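PDB 1Z4E: transcriptional regulator from Bacillus halodurans, which probably transfers acyl groups other than amino-acyl ones, as a member of the GNAT acetyltransferase family. Local coordinates for residues W84-E89 and R117-I122. Residues are numbered along the deposited sequence; the frame is centred on the assembly and turned at random.
Sequences WRATIE and RGCHLI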
loop_
_atom_site.group_PDB
_atom_site.type_symbol
_atom_site.label_atom_id
_atom_site.label_comp_id
_atom_site.label_asym_id
_atom_site.label_seq_id
_atom_site.Cartn_x
_atom_site.Cartn_y
_atom_site.Cartn_z
ATOM N N TRP A 84 0.872 -4.406 -11.780
ATOM C CA TRP A 84 -0.123 -3.878 -10.863
ATOM C C TRP A 84 -0.018 -4.744 -9.606
ATOM O O TRP A 84 0.287 -5.930 -9.698
ATOM C CB TRP A 84 -1.530 -4.052 -11.435
ATOM C CG TRP A 84 -1.974 -2.962 -12.345
ATOM C CD1 TRP A 84 -1.447 -2.640 -13.562
ATOM C CD2 TRP A 84 -3.066 -2.064 -12.127
ATOM N NE1 TRP A 84 -2.147 -1.594 -14.117
ATOM C CE2 TRP A 84 -3.146 -1.221 -13.257
ATOM C CE3 TRP A 84 -3.987 -1.888 -11.084
ATOM C CZ2 TRP A 84 -4.115 -0.212 -13.377
ATOM C CZ3 TRP A 84 -4.950 -0.885 -11.203
ATOM C CH2 TRP A 84 -5.005 -0.060 -12.343
ATOM N N ARG A 85 -0.261 -4.155 -8.441
ATOM C CA ARG A 85 -0.230 -4.905 -7.191
ATOM C C ARG A 85 -1.544 -4.673 -6.472
ATOM O O ARG A 85 -2.178 -3.628 -6.647
ATOM C CB ARG A 85 0.882 -4.416 -6.260
ATOM C CG ARG A 85 2.276 -4.411 -6.846
ATOM C CD ARG A 85 3.276 -4.061 -5.756
ATOM N NE ARG A 85 4.605 -3.792 -6.290
ATOM C CZ ARG A 85 5.690 -3.621 -5.539
ATOM N NH1 ARG A 85 5.598 -3.699 -4.216
ATOM N NH2 ARG A 85 6.862 -3.355 -6.109
ATOM N N ALA A 86 -1.954 -5.650 -5.674
ATOM C CA ALA A 86 -3.158 -5.520 -4.872
ATOM C C ALA A 86 -2.669 -5.439 -3.426
ATOM O O ALA A 86 -1.893 -6.292 -2.986
ATOM C CB ALA A 86 -4.061 -6.741 -5.044
ATOM N N THR A 87 -3.101 -4.408 -2.705
ATOM C CA THR A 87 -2.728 -4.253 -1.303
ATOM C C THR A 87 -3.980 -4.449 -0.454
ATOM O O THR A 87 -4.997 -3.767 -0.648
ATOM C CB THR A 87 -2.151 -2.846 -1.004
ATOM O OG1 THR A 87 -0.994 -2.623 -1.813
ATOM C CG2 THR A 87 -1.760 -2.724 0.462
ATOM N N ILE A 88 -3.905 -5.402 0.469
ATOM C CA ILE A 88 -5.002 -5.699 1.380
ATOM C C ILE A 88 -4.729 -4.955 2.673
ATOM O O ILE A 88 -3.591 -4.938 3.151
ATOM C CB ILE A 88 -5.085 -7.203 1.677
ATOM C CG1 ILE A 88 -5.496 -7.951 0.409
ATOM C CG2 ILE A 88 -6.075 -7.459 2.810
ATOM C CD1 ILE A 88 -5.550 -9.454 0.581
ATOM N N GLU A 89 -5.770 -4.355 3.245
ATOM C CA GLU A 89 -5.623 -3.589 4.478
ATOM C C GLU A 89 -6.760 -3.831 5.464
ATOM O O GLU A 89 -7.923 -3.922 5.076
ATOM C CB GLU A 89 -5.556 -2.093 4.146
ATOM C CG GLU A 89 -5.524 -1.157 5.350
ATOM C CD GLU A 89 -4.301 -1.368 6.232
ATOM O OE1 GLU A 89 -3.193 -1.532 5.688
ATOM O OE2 GLU A 89 -4.452 -1.353 7.473
ATOM N N ARG A 117 -7.958 -8.920 -11.762
ATOM C CA ARG A 117 -7.606 -7.553 -12.143
ATOM C C ARG A 117 -6.250 -7.464 -12.834
ATOM O O ARG A 117 -5.830 -6.383 -13.245
ATOM C CB ARG A 117 -7.575 -6.638 -10.914
ATOM C CG ARG A 117 -8.901 -6.443 -10.221
ATOM C CD ARG A 117 -9.920 -5.764 -11.117
ATOM N NE ARG A 117 -11.187 -5.606 -10.413
ATOM C CZ ARG A 117 -11.519 -4.550 -9.675
ATOM N NH1 ARG A 117 -10.686 -3.525 -9.541
ATOM N NH2 ARG A 117 -12.687 -4.532 -9.051
ATOM N N GLY A 118 -5.554 -8.588 -12.947
ATOM C CA GLY A 118 -4.259 -8.575 -13.603
ATOM C C GLY A 118 -3.075 -8.212 -12.716
ATOM O O GLY A 118 -2.009 -7.859 -13.222
ATOM N N CYS A 119 -3.254 -8.287 -11.397
ATOM C CA CYS A 119 -2.171 -7.981 -10.461
ATOM C C CYS A 119 -1.168 -9.128 -10.448
ATOM O O CYS A 119 -1.555 -10.290 -10.557
ATOM C CB CYS A 119 -2.731 -7.791 -9.050
ATOM S SG CYS A 119 -3.796 -6.363 -8.895
ATOM N N HIS A 120 0.115 -8.811 -10.311
ATOM C CA HIS A 120 1.123 -9.859 -10.286
ATOM C C HIS A 120 1.582 -10.208 -8.877
ATOM O O HIS A 120 2.318 -11.175 -8.668
ATOM C CB HIS A 120 2.305 -9.480 -11.177
ATOM C CG HIS A 120 1.944 -9.396 -12.628
ATOM N ND1 HIS A 120 0.922 -10.139 -13.179
ATOM C CD2 HIS A 120 2.470 -8.670 -13.643
ATOM C CE1 HIS A 120 0.834 -9.874 -14.470
ATOM N NE2 HIS A 120 1.762 -8.986 -14.777
ATOM N N LEU A 121 1.152 -9.424 -7.903
ATOM C CA LEU A 121 1.484 -9.731 -6.523
ATOM C C LEU A 121 0.472 -9.090 -5.588
ATOM O O LEU A 121 -0.193 -8.110 -5.935
ATOM C CB LEU A 121 2.914 -9.296 -6.182
ATOM C CG LEU A 121 3.334 -7.850 -5.954
ATOM C CD1 LEU A 121 2.757 -7.344 -4.642
ATOM C CD2 LEU A 121 4.857 -7.785 -5.901
ATOM N N ILE A 122 0.316 -9.685 -4.418
ATOM C CA ILE A 122 -0.597 -9.143 -3.439
ATOM C C ILE A 122 0.257 -8.909 -2.199
ATOM O O ILE A 122 1.196 -9.666 -1.930
ATOM C CB ILE A 122 -1.796 -10.112 -3.203
ATOM C CG1 ILE A 122 -2.784 -9.488 -2.220
ATOM C CG2 ILE A 122 -1.308 -11.456 -2.733
ATOM C CD1 ILE A 122 -4.175 -10.096 -2.310
HETATM O O HOH W 1 0.096 -6.212 -13.803
#
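L121 crosses the aliphatic part of R85 at a slant, its CD1 meeting R85 CD at 3.5 Å, while its CD2 reaches over one face of the guanidinium, offset toward the rim. R85 is extended from CG to NE, which gives the leucine fork a straight rod to cross. The charged end goes beyond the pair: NH1 bonds Q123, NH2 bonds T79, and Y77 makes a cation-pi contact. Replacing L121 by alanine would probably open a gap beside the R85 methylenes and strip the apolar cover from one face of its guanidinium, whose polar partners would remain.

On the other face of the sheet, A86 is a small bump between two larger neighbours, with its CB 3.9 Å from C119 SG and 4.1 Å from I122 CG1. The sulfur tucks in against the backbone between R85 and A86. With CG1 of I122 swung anti to the backbone N (chi1 -177°), that branch runs toward I88, where CD1 meets CD1 at 3.3 Å, a tight contact. Helix 102-116 packs on this face, with A114 touching A86 and I111 touching I122. It links strand 84-93 to its parallel neighbour 119-127, a beta-alpha-beta crossover.

The backbones are stitched by two bonds, H120 N to W84 O and A86 N to L121 O, each 3.0 Å. At the W84 end a water accepts from W84 N and donates to G118 O, tying the two segments together; G118, at positive phi, closes the helix with a Schellman motif. L121 and I122 also join an antiparallel ladder with the second subunit. L121 N is buried with no partner in the model, but the ladder continues through backbone bonds of A86 and I88 with Q123; within these segments, two direct backbone bonds and apolar contacts join the strands.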